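Local coordinates for protein putative alpha KG dependent 2,4-D dioxygenase (Burkholderia xenovorans, PDB 5J92) that binds iron(II) and probably acts as a 2-oxoglutarate-dependent dioxygenase of the TfdA family, at residues E14-P18 / F19-R23; Q56-D60 / D61-A65; D159-P162 / D163-K167; D236-R239 / E240-E243. All blocks are in the same frame, centred on the assembly; numbering follows the deposited sequence.

Contact 1: residues E14-P18 / F19-R23; sequences EAAHP and FIAAR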
loop_
_atom_site.group_PDB
_atom_site.type_symbol
_atom_site.label_atom_id
_atom_site.label_comp_id
_atom_site.label_asym_id
_atom_site.label_seq_id
_atom_site.Cartn_x
_atom_site.Cartn_y
_atom_site.Cartn_z
ATOM N N GLU A 14 -20.787 -24.205 -0.926
ATOM C CA GLU A 14 -20.134 -24.165 -2.235
ATOM C C GLU A 14 -19.028 -23.124 -2.194
ATOM O O GLU A 14 -19.307 -21.926 -2.082
ATOM C CB GLU A 14 -21.123 -23.839 -3.359
ATOM C CG GLU A 14 -20.439 -23.654 -4.702
ATOM C CD GLU A 14 -21.380 -23.157 -5.810
ATOM O OE1 GLU A 14 -22.482 -22.647 -5.514
ATOM O OE2 GLU A 14 -20.994 -23.242 -6.988
ATOM N N ALA A 15 -17.781 -23.575 -2.332
ATOM C CA ALA A 15 -16.635 -22.669 -2.241
ATOM C C ALA A 15 -16.703 -21.609 -3.332
ATOM O O ALA A 15 -16.939 -21.923 -4.503
ATOM C CB ALA A 15 -15.335 -23.461 -2.350
ATOM N N ALA A 16 -16.510 -20.343 -2.944
ATOM C CA ALA A 16 -16.336 -19.248 -3.896
ATOM C C ALA A 16 -14.871 -18.909 -4.102
ATOM O O ALA A 16 -14.526 -18.139 -5.011
ATOM C CB ALA A 16 -17.083 -17.996 -3.412
ATOM N N HIS A 17 -14.028 -19.442 -3.233
ATOM C CA HIS A 17 -12.589 -19.288 -3.164
ATOM C C HIS A 17 -12.110 -20.523 -2.419
ATOM O O HIS A 17 -12.871 -21.074 -1.614
ATOM C CB HIS A 17 -12.214 -17.993 -2.410
ATOM C CG HIS A 17 -10.746 -17.730 -2.323
ATOM N ND1 HIS A 17 -9.946 -18.297 -1.354
ATOM C CD2 HIS A 17 -9.934 -16.943 -3.071
ATOM C CE1 HIS A 17 -8.700 -17.890 -1.523
ATOM N NE2 HIS A 17 -8.667 -17.059 -2.551
ATOM N N PRO A 18 -10.913 -21.025 -2.696
ATOM C CA PRO A 18 -10.512 -22.280 -2.033
ATOM C C PRO A 18 -10.521 -22.195 -0.507
ATOM O O PRO A 18 -10.761 -23.213 0.155
ATOM C CB PRO A 18 -9.107 -22.549 -2.598
ATOM C CG PRO A 18 -8.692 -21.265 -3.247
ATOM C CD PRO A 18 -9.945 -20.609 -3.721
ATOM N N PHE A 19 -10.296 -21.026 0.084
ATOM C CA PHE A 19 -10.276 -21.006 1.545
ATOM C C PHE A 19 -10.803 -19.740 2.214
ATOM O O PHE A 19 -10.885 -19.725 3.447
ATOM C CB PHE A 19 -8.843 -21.298 2.045
ATOM C CG PHE A 19 -7.768 -20.448 1.414
ATOM C CD1 PHE A 19 -7.542 -19.144 1.846
ATOM C CD2 PHE A 19 -6.936 -20.974 0.431
ATOM C CE1 PHE A 19 -6.527 -18.364 1.293
ATOM C CE2 PHE A 19 -5.920 -20.204 -0.136
ATOM C CZ PHE A 19 -5.712 -18.887 0.298
ATOM N N ILE A 20 -11.176 -18.696 1.483
ATOM C CA ILE A 20 -11.643 -17.456 2.103
ATOM C C ILE A 20 -13.163 -17.400 2.188
ATOM O O ILE A 20 -13.714 -16.957 3.196
ATOM C CB ILE A 20 -11.107 -16.227 1.344
ATOM C CG1 ILE A 20 -9.583 -16.180 1.406
ATOM C CG2 ILE A 20 -11.723 -14.941 1.933
ATOM C CD1 ILE A 20 -8.984 -15.078 0.554
ATOM N N ALA A 21 -13.856 -17.806 1.124
ATOM C CA ALA A 21 -15.268 -17.494 0.979
ATOM C C ALA A 21 -16.029 -18.692 0.435
ATOM O O ALA A 21 -15.509 -19.468 -0.371
ATOM C CB ALA A 21 -15.481 -16.292 0.043
ATOM N N ALA A 22 -17.279 -18.818 0.876
ATOM C CA ALA A 22 -18.165 -19.860 0.383
ATOM C C ALA A 22 -19.600 -19.363 0.415
ATOM O O ALA A 22 -19.993 -18.610 1.315
ATOM C CB ALA A 22 -18.058 -21.142 1.215
ATOM N N ARG A 23 -20.387 -19.842 -0.542
ATOM C CA ARG A 23 -21.827 -19.651 -0.534
ATOM C C ARG A 23 -22.503 -20.768 0.247
ATOM O O ARG A 23 -22.049 -21.922 0.258
ATOM C CB ARG A 23 -22.381 -19.615 -1.964
ATOM C CG ARG A 23 -22.078 -18.297 -2.691
ATOM C CD ARG A 23 -22.695 -18.226 -4.093
ATOM N NE ARG A 23 -22.565 -16.876 -4.648
ATOM C CZ ARG A 23 -21.454 -16.386 -5.187
ATOM N NH1 ARG A 23 -20.364 -17.147 -5.279
ATOM N NH2 ARG A 23 -21.434 -15.142 -5.652
HETATM O O HOH W 1 -19.866 -20.103 -4.426
#
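His17 meets Phe19 and Ile20 at the turn between two short strands, and its imidazole is the centre of the contact. The ring swings in under the turn because CG stands anti to the backbone N (chi1 -178°). Its ND1 then accepts two backbone N-H groups. Phe19 N lies 3.1 Å from His17 ND1, and that bond is nearly straight. Ile20 N is also 3.1 Å from His17 ND1, on a more bent path. Both donors are tilted from the ring plane. Two bonds to one nitrogen fix the rotation of the imidazole. Ile20 CD1 covers one face of the ring as a CH-pi contact, 3.8 Å from the ring centroid. Pro18 CD lies over the opposite face. The imidazole edge points at the Phe19 ring, with His17 CE1 over the centre of the phenyl face. This is a T-shaped pair with planes at 87°.

The turn closes the antiparallel beta hairpin of strands 12-15 and 21-25, at one margin of the mixed sheet. Glu14 and Arg23 form its hydrogen-bonded pair: Glu14 N gives to Arg23 O at 2.9 Å, and Arg23 N gives to Glu14 O at 2.8 Å. Ala15 and Ala22 are the next, non-hydrogen-bonded pair. Arg23 extends from CG to NE and carries its guanidinium past the Ala16 methyl. A water lying in the guanidinium plane accepts from Arg23 NH1 and also lies 3.0 Å from Glu14 O. The Glu14 carboxylate turns to His25 instead. Tyr252 of strand 251-254 packs on His17 and Ile20.

Contact 2: residues Q56-D60 / D61-A65; sequences QYIDD and DQLLA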
loop_
_atom_site.group_PDB
_atom_site.type_symbol
_atom_site.label_atom_id
_atom_site.label_comp_id
_atom_site.label_asym_id
_atom_site.label_seq_id
_atom_site.Cartn_x
_atom_site.Cartn_y
_atom_site.Cartn_z
ATOM N N GLN A 56 -31.448 -13.317 -0.381
ATOM C CA GLN A 56 -32.113 -13.200 0.914
ATOM C C GLN A 56 -32.940 -11.915 0.895
ATOM O O GLN A 56 -32.439 -10.831 1.201
ATOM C CB GLN A 56 -31.101 -13.201 2.053
ATOM C CG GLN A 56 -30.343 -14.506 2.220
ATOM C CD GLN A 56 -31.257 -15.681 2.469
ATOM O OE1 GLN A 56 -32.234 -15.580 3.212
ATOM N NE2 GLN A 56 -30.953 -16.805 1.831
ATOM N N TYR A 57 -34.219 -12.046 0.552
ATOM C CA TYR A 57 -35.132 -10.903 0.519
ATOM C C TYR A 57 -35.757 -10.713 1.902
ATOM O O TYR A 57 -36.937 -10.981 2.139
ATOM C CB TYR A 57 -36.192 -11.103 -0.562
ATOM C CG TYR A 57 -35.663 -10.882 -1.963
ATOM C CD1 TYR A 57 -34.976 -11.894 -2.635
ATOM C CD2 TYR A 57 -35.834 -9.664 -2.613
ATOM C CE1 TYR A 57 -34.477 -11.695 -3.913
ATOM C CE2 TYR A 57 -35.341 -9.460 -3.897
ATOM C CZ TYR A 57 -34.662 -10.477 -4.537
ATOM O OH TYR A 57 -34.163 -10.282 -5.807
ATOM N N ILE A 58 -34.933 -10.223 2.829
ATOM C CA ILE A 58 -35.344 -10.058 4.219
ATOM C C ILE A 58 -35.289 -8.586 4.618
ATOM O O ILE A 58 -34.488 -7.809 4.091
ATOM C CB ILE A 58 -34.462 -10.902 5.155
ATOM C CG1 ILE A 58 -33.007 -10.444 5.048
ATOM C CG2 ILE A 58 -34.576 -12.374 4.785
ATOM C CD1 ILE A 58 -32.089 -11.144 5.979
ATOM N N ASP A 59 -36.145 -8.202 5.561
ATOM C CA ASP A 59 -36.111 -6.827 6.043
ATOM C C ASP A 59 -35.056 -6.668 7.146
ATOM O O ASP A 59 -34.354 -7.612 7.522
ATOM C CB ASP A 59 -37.492 -6.371 6.522
ATOM C CG ASP A 59 -38.046 -7.198 7.682
ATOM O OD1 ASP A 59 -37.271 -7.815 8.450
ATOM O OD2 ASP A 59 -39.284 -7.199 7.844
ATOM N N ASP A 60 -34.945 -5.444 7.673
ATOM C CA ASP A 60 -33.883 -5.140 8.629
ATOM C C ASP A 60 -34.083 -5.869 9.952
ATOM O O ASP A 60 -33.111 -6.300 10.579
ATOM C CB ASP A 60 -33.798 -3.631 8.857
ATOM C CG ASP A 60 -33.204 -2.914 7.672
ATOM O OD1 ASP A 60 -32.624 -3.596 6.804
ATOM O OD2 ASP A 60 -33.275 -1.674 7.621
ATOM N N ASP A 61 -35.330 -5.999 10.408
ATOM C CA ASP A 61 -35.571 -6.771 11.622
ATOM C C ASP A 61 -35.052 -8.192 11.469
ATOM O O ASP A 61 -34.383 -8.716 12.366
ATOM C CB ASP A 61 -37.062 -6.794 11.957
ATOM C CG ASP A 61 -37.563 -5.463 12.458
ATOM O OD1 ASP A 61 -36.723 -4.664 12.935
ATOM O OD2 ASP A 61 -38.793 -5.223 12.381
ATOM N N GLN A 62 -35.323 -8.820 10.328
ATOM C CA GLN A 62 -34.878 -10.195 10.146
ATOM C C GLN A 62 -33.366 -10.267 9.986
ATOM O O GLN A 62 -32.735 -11.204 10.489
ATOM C CB GLN A 62 -35.610 -10.816 8.961
ATOM C CG GLN A 62 -37.104 -10.924 9.226
ATOM C CD GLN A 62 -37.914 -11.084 7.963
ATOM O OE1 GLN A 62 -37.458 -10.733 6.876
ATOM N NE2 GLN A 62 -39.138 -11.584 8.100
ATOM N N LEU A 63 -32.759 -9.271 9.331
ATOM C CA LEU A 63 -31.300 -9.224 9.248
ATOM C C LEU A 63 -30.674 -9.117 10.634
ATOM O O LEU A 63 -29.726 -9.844 10.964
ATOM C CB LEU A 63 -30.863 -8.041 8.391
ATOM C CG LEU A 63 -29.356 -7.791 8.355
ATOM C CD1 LEU A 63 -28.626 -8.964 7.719
ATOM C CD2 LEU A 63 -29.035 -6.465 7.652
ATOM N N LEU A 64 -31.196 -8.207 11.462
ATOM C CA LEU A 64 -30.679 -8.060 12.817
ATOM C C LEU A 64 -30.910 -9.323 13.634
ATOM O O LEU A 64 -30.049 -9.723 14.424
ATOM C CB LEU A 64 -31.324 -6.856 13.499
ATOM C CG LEU A 64 -30.833 -5.496 13.013
ATOM C CD1 LEU A 64 -31.614 -4.391 13.687
ATOM C CD2 LEU A 64 -29.346 -5.339 13.291
ATOM N N ALA A 65 -32.067 -9.962 13.462
ATOM C CA ALA A 65 -32.349 -11.183 14.209
ATOM C C ALA A 65 -31.389 -12.301 13.827
ATOM O O ALA A 65 -30.931 -13.063 14.689
ATOM C CB ALA A 65 -33.796 -11.619 13.971
#
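The Asp59 carboxylate and the Gln62 amide are the flat groups here, and their planes stand 38° apart. The two side chains cross at about a right angle, with Gln62 CG 3.2 Å from Asp59 OD1. Ile58 CB comes up to the amide oxygen at one end, 3.5 Å from Gln62 OE1. The arrangement is a capping box at the start of helix 60-67, with Asp59 as the N-cap. Asp59 OD1 takes the Gln62 N-H at 2.9 Å, nearly along the carboxylate C-O direction. In return Asp59 N gives to Gln62 OE1 at 3.1 Å, and this donor is tilted from the amide plane. The Asp59 carboxylate turns toward the first helical turn because CG sits between the backbone N and the carbonyl carbon (chi1 61°). Its negative charge would probably suit the positive end of the helix dipole.

Regular helix bonding starts at once. Leu63 N bonds to Asp59 O, and Leu64 N bonds to Asp60 O. The Asp60 carboxylate has its partner outside the turn, in His286 of strand 284-291. On the buried side, Leu261 of strand 261-265 packs against both Ile58 and Leu63. Those two also meet each other directly, with Ile58 CD1 4.1 Å from Leu63 CB.

Contact 3: residues D159-P162 / D163-K167; sequences DKLP and DHLRK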
loop_
_atom_site.group_PDB
_atom_site.type_symbol
_atom_site.label_atom_id
_atom_site.label_comp_id
_atom_site.label_asym_id
_atom_site.label_seq_id
_atom_site.Cartn_x
_atom_site.Cartn_y
_atom_site.Cartn_z
ATOM N N ASP A 159 0.365 -17.852 7.885
ATOM C CA ASP A 159 0.942 -19.152 7.544
ATOM C C ASP A 159 2.099 -19.013 6.569
ATOM O O ASP A 159 3.063 -19.788 6.623
ATOM C CB ASP A 159 -0.118 -20.075 6.947
ATOM C CG ASP A 159 -1.167 -20.495 7.949
ATOM O OD1 ASP A 159 -0.932 -20.323 9.172
ATOM O OD2 ASP A 159 -2.227 -21.006 7.513
ATOM N N LYS A 160 2.015 -18.051 5.658
ATOM C CA LYS A 160 2.983 -17.957 4.578
ATOM C C LYS A 160 4.106 -16.962 4.872
ATOM O O LYS A 160 4.950 -16.739 4.006
ATOM C CB LYS A 160 2.262 -17.577 3.275
ATOM C CG LYS A 160 1.376 -18.679 2.699
ATOM C CD LYS A 160 2.087 -20.004 2.487
ATOM C CE LYS A 160 1.193 -21.018 1.748
ATOM N NZ LYS A 160 -0.041 -21.451 2.478
ATOM N N LEU A 161 4.153 -16.374 6.068
ATOM C CA LEU A 161 5.181 -15.378 6.364
ATOM C C LEU A 161 6.582 -15.966 6.193
ATOM O O LEU A 161 6.814 -17.138 6.529
ATOM C CB LEU A 161 5.037 -14.839 7.791
ATOM C CG LEU A 161 4.003 -13.764 8.099
ATOM C CD1 LEU A 161 3.979 -13.506 9.623
ATOM C CD2 LEU A 161 4.341 -12.463 7.354
ATOM N N PRO A 162 7.524 -15.199 5.639
ATOM C CA PRO A 162 8.933 -15.603 5.683
ATOM C C PRO A 162 9.349 -15.847 7.121
ATOM O O PRO A 162 8.848 -15.206 8.048
ATOM C CB PRO A 162 9.680 -14.396 5.105
ATOM C CG PRO A 162 8.675 -13.512 4.509
ATOM C CD PRO A 162 7.294 -14.020 4.795
ATOM N N ASP A 163 10.314 -16.751 7.292
ATOM C CA ASP A 163 10.672 -17.207 8.631
ATOM C C ASP A 163 11.074 -16.052 9.545
ATOM O O ASP A 163 10.717 -16.039 10.730
ATOM C CB ASP A 163 11.801 -18.228 8.551
ATOM C CG ASP A 163 12.229 -18.709 9.917
ATOM O OD1 ASP A 163 11.550 -19.612 10.456
ATOM O OD2 ASP A 163 13.222 -18.169 10.466
ATOM N N HIS A 164 11.825 -15.081 9.024
ATOM C CA HIS A 164 12.296 -13.997 9.878
ATOM C C HIS A 164 11.146 -13.092 10.320
ATOM O O HIS A 164 11.178 -12.543 11.426
ATOM C CB HIS A 164 13.403 -13.202 9.177
ATOM C CG HIS A 164 12.914 -12.300 8.087
ATOM N ND1 HIS A 164 12.596 -12.759 6.826
ATOM C CD2 HIS A 164 12.692 -10.965 8.069
ATOM C CE1 HIS A 164 12.200 -11.743 6.078
ATOM N NE2 HIS A 164 12.257 -10.642 6.806
ATOM N N LEU A 165 10.139 -12.889 9.469
ATOM C CA LEU A 165 8.966 -12.138 9.913
ATOM C C LEU A 165 8.117 -12.947 10.884
ATOM O O LEU A 165 7.539 -12.381 11.814
ATOM C CB LEU A 165 8.114 -11.688 8.726
ATOM C CG LEU A 165 8.726 -10.553 7.898
ATOM C CD1 LEU A 165 7.775 -10.124 6.798
ATOM C CD2 LEU A 165 9.109 -9.372 8.781
ATOM N N ARG A 166 8.024 -14.265 10.684
ATOM C CA ARG A 166 7.329 -15.105 11.653
ATOM C C ARG A 166 7.934 -14.965 13.040
ATOM O O ARG A 166 7.210 -14.902 14.041
ATOM C CB ARG A 166 7.386 -16.571 11.225
ATOM C CG ARG A 166 6.635 -17.485 12.179
ATOM C CD ARG A 166 5.161 -17.418 11.879
ATOM N NE ARG A 166 4.964 -17.675 10.459
ATOM C CZ ARG A 166 4.762 -18.880 9.939
ATOM N NH1 ARG A 166 4.706 -19.941 10.733
ATOM N NH2 ARG A 166 4.615 -19.021 8.625
ATOM N N LYS A 167 9.264 -14.949 13.121
ATOM C CA LYS A 167 9.910 -14.857 14.423
ATOM C C LYS A 167 9.671 -13.495 15.060
ATOM O O LYS A 167 9.559 -13.386 16.291
ATOM C CB LYS A 167 11.409 -15.140 14.289
ATOM C CG LYS A 167 11.755 -16.601 13.989
ATOM C CD LYS A 167 13.241 -16.741 13.662
ATOM C CE LYS A 167 13.725 -18.178 13.782
ATOM N NZ LYS A 167 12.954 -19.132 12.937
#
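Pro162 and Arg166 are joined by a backbone hydrogen bond. Arg166 N gives to Pro162 O at 2.9 Å, and this starts helix 163-169 with Pro162 at the N-cap. The Arg166 side chain then folds back over the start of the helix. It leaves with CG anti to the backbone N and bends at chi2 (80°) and again at chi3. Those bends bring NH2 to the carbonyl of Asp159, with Arg166 NH2 2.6 Å from Asp159 O. The oxygen lies near the guanidinium plane, at its edge. Tyr158 makes a cation-pi contact with the same guanidinium.

The salt bridge lies within the first helical turn. Lys167 NZ bonds to Asp163 OD2 at 2.7 Å, on the syn lone pair. A weaker bond goes to Asp163 OD1. The Asp159 carboxylate makes its own salt bridge, to Arg214.

Apolar packing fills the inner side. Leu161 and Leu165 cross at about a right angle, with Leu161 CD2 4.1 Å from Leu165 CB. Pro162 lies alongside Leu165 and points the same way, with Pro162 CG 4.2 Å from Leu165 CD1. The His164 ring sits near Pro162 CB and also packs on Ile277 of the second subunit.

The turn joins helix 154-159 to helix 163-169. Leu161 and Pro162 rest on Phe244 of helix 231-245.

Contact 4: residues D236-R239 / E240-E243; sequences DLLR and ELTE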
loop_
_atom_site.group_PDB
_atom_site.type_symbol
_atom_site.label_atom_id
_atom_site.label_comp_id
_atom_site.label_asym_id
_atom_site.label_seq_id
_atom_site.Cartn_x
_atom_site.Cartn_y
_atom_site.Cartn_z
ATOM N N ASP A 236 7.100 0.592 10.240
ATOM C CA ASP A 236 7.692 -0.100 9.106
ATOM C C ASP A 236 7.335 -1.585 9.119
ATOM O O ASP A 236 7.092 -2.175 8.056
ATOM C CB ASP A 236 9.208 0.090 9.090
ATOM C CG ASP A 236 9.825 -0.348 7.762
ATOM O OD1 ASP A 236 9.600 0.353 6.738
ATOM O OD2 ASP A 236 10.506 -1.399 7.747
ATOM N N LEU A 237 7.289 -2.206 10.305
ATOM C CA LEU A 237 6.869 -3.604 10.376
ATOM C C LEU A 237 5.434 -3.755 9.900
ATOM O O LEU A 237 5.126 -4.655 9.114
ATOM C CB LEU A 237 7.025 -4.163 11.796
ATOM C CG LEU A 237 6.478 -5.588 11.946
ATOM C CD1 LEU A 237 7.236 -6.562 11.044
ATOM C CD2 LEU A 237 6.552 -6.081 13.404
ATOM N N LEU A 238 4.541 -2.863 10.348
ATOM C CA LEU A 238 3.149 -2.958 9.914
ATOM C C LEU A 238 3.009 -2.682 8.423
ATOM O O LEU A 238 2.174 -3.306 7.762
ATOM C CB LEU A 238 2.267 -1.999 10.718
ATOM C CG LEU A 238 2.192 -2.336 12.219
ATOM C CD1 LEU A 238 1.225 -1.400 12.982
ATOM C CD2 LEU A 238 1.872 -3.807 12.465
ATOM N N ARG A 239 3.817 -1.765 7.879
ATOM C CA ARG A 239 3.823 -1.532 6.442
ATOM C C ARG A 239 4.199 -2.805 5.691
ATOM O O ARG A 239 3.534 -3.189 4.722
ATOM C CB ARG A 239 4.806 -0.409 6.091
ATOM C CG ARG A 239 4.955 -0.155 4.580
ATOM C CD ARG A 239 6.296 0.509 4.218
ATOM N NE ARG A 239 7.447 -0.232 4.753
ATOM C CZ ARG A 239 7.886 -1.381 4.251
ATOM N NH1 ARG A 239 7.269 -1.923 3.207
ATOM N NH2 ARG A 239 8.933 -2.000 4.797
ATOM N N GLU A 240 5.274 -3.463 6.125
ATOM C CA GLU A 240 5.734 -4.665 5.441
ATOM C C GLU A 240 4.697 -5.780 5.536
ATOM O O GLU A 240 4.432 -6.472 4.545
ATOM C CB GLU A 240 7.078 -5.104 6.015
ATOM C CG GLU A 240 7.737 -6.257 5.265
ATOM C CD GLU A 240 8.420 -5.823 3.964
ATOM O OE1 GLU A 240 8.548 -4.597 3.728
ATOM O OE2 GLU A 240 8.836 -6.713 3.181
ATOM N N LEU A 241 4.106 -5.974 6.724
ATOM C CA LEU A 241 3.093 -7.011 6.899
ATOM C C LEU A 241 1.848 -6.729 6.062
ATOM O O LEU A 241 1.275 -7.646 5.464
ATOM C CB LEU A 241 2.715 -7.143 8.379
ATOM C CG LEU A 241 3.822 -7.651 9.306
ATOM C CD1 LEU A 241 3.424 -7.576 10.785
ATOM C CD2 LEU A 241 4.220 -9.048 8.930
ATOM N N THR A 242 1.406 -5.467 6.014
ATOM C CA THR A 242 0.184 -5.142 5.283
ATOM C C THR A 242 0.358 -5.337 3.782
ATOM O O THR A 242 -0.544 -5.857 3.113
ATOM C CB THR A 242 -0.245 -3.714 5.593
ATOM O OG1 THR A 242 -0.475 -3.605 7.001
ATOM C CG2 THR A 242 -1.527 -3.385 4.848
ATOM N N GLU A 243 1.510 -4.943 3.238
ATOM C CA GLU A 243 1.757 -5.207 1.826
ATOM C C GLU A 243 1.783 -6.703 1.571
ATOM O O GLU A 243 1.174 -7.192 0.612
ATOM C CB GLU A 243 3.069 -4.573 1.361
ATOM C CG GLU A 243 3.414 -4.936 -0.104
ATOM C CD GLU A 243 4.736 -4.346 -0.597
ATOM O OE1 GLU A 243 5.350 -3.541 0.138
ATOM O OE2 GLU A 243 5.146 -4.670 -1.739
HETATM O O HOH W 2 5.139 -1.490 1.501
#
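Arg239 and Glu240 are neighbours whose side chains cross at a slant, with guanidinium and carboxylate planes 75° apart. Glu240 OE1 is shared by both terminal nitrogens of the arginine. Arg239 NH2 lies 2.8 Å from Glu240 OE1, reaching it on the anti side, and the bond from NH1 is weak. The bend of Glu240 at chi2 (78°) curls its carboxylate back to the arginine. Asp236 comes at the edge of the guanidinium, near its plane. Arg239 grips it side-on, with NE 3.0 Å and NH2 3.1 Å from Asp236 OD1. Both nitrogens approach from the same face of the carboxylate, above its plane. Glu243 lies near the guanidinium plane too, but the pair is long, with Arg239 NH1 4.0 Å from Glu243 OE1. A water bridges them, accepting from Arg239 NH1 and donating to Glu243 OE1. The result is a four-residue salt-bridge network along one side of the helix. The arginine would be expected to favour the ionised form of the carboxylates around it.

Leu237 and Leu241 point to another side, with Leu237 CG 3.8 Å from Leu241 CD1. Thr242 OG1 gives to Leu238 O at 2.8 Å, and Thr242 N reaches the same oxygen from the opposite face of its plane.

All eight residues belong to helix 231-245. Its acidic side faces the second subunit, where Arg119, Arg274 and Arg272 form salt bridges with Asp236, Glu240 and Glu243. Its leucine side packs on helix 163-169, with Leu237 touching Val168 and Leu241 touching Val169.

How the contacts relate
From the N terminus, contact 1 closes the hairpin turn between strands 12-15 and 21-25. Contact 2 follows strand 50-53, the neighbour of 21-25 in the same mixed sheet, and starts helix 60-67. Contact 3 closes the turn between helices 154-159 and 163-169. Contact 4 lies within helix 231-245. All four are local and in series, so none nests in or crosses another. Contacts 3 and 4 touch through leucines: Leu161 meets Leu241, and Leu165 meets Leu237. Contact 2 lies on the opposite side of the chain's centre from that pair, its centre about 42 Å from that of contact 3.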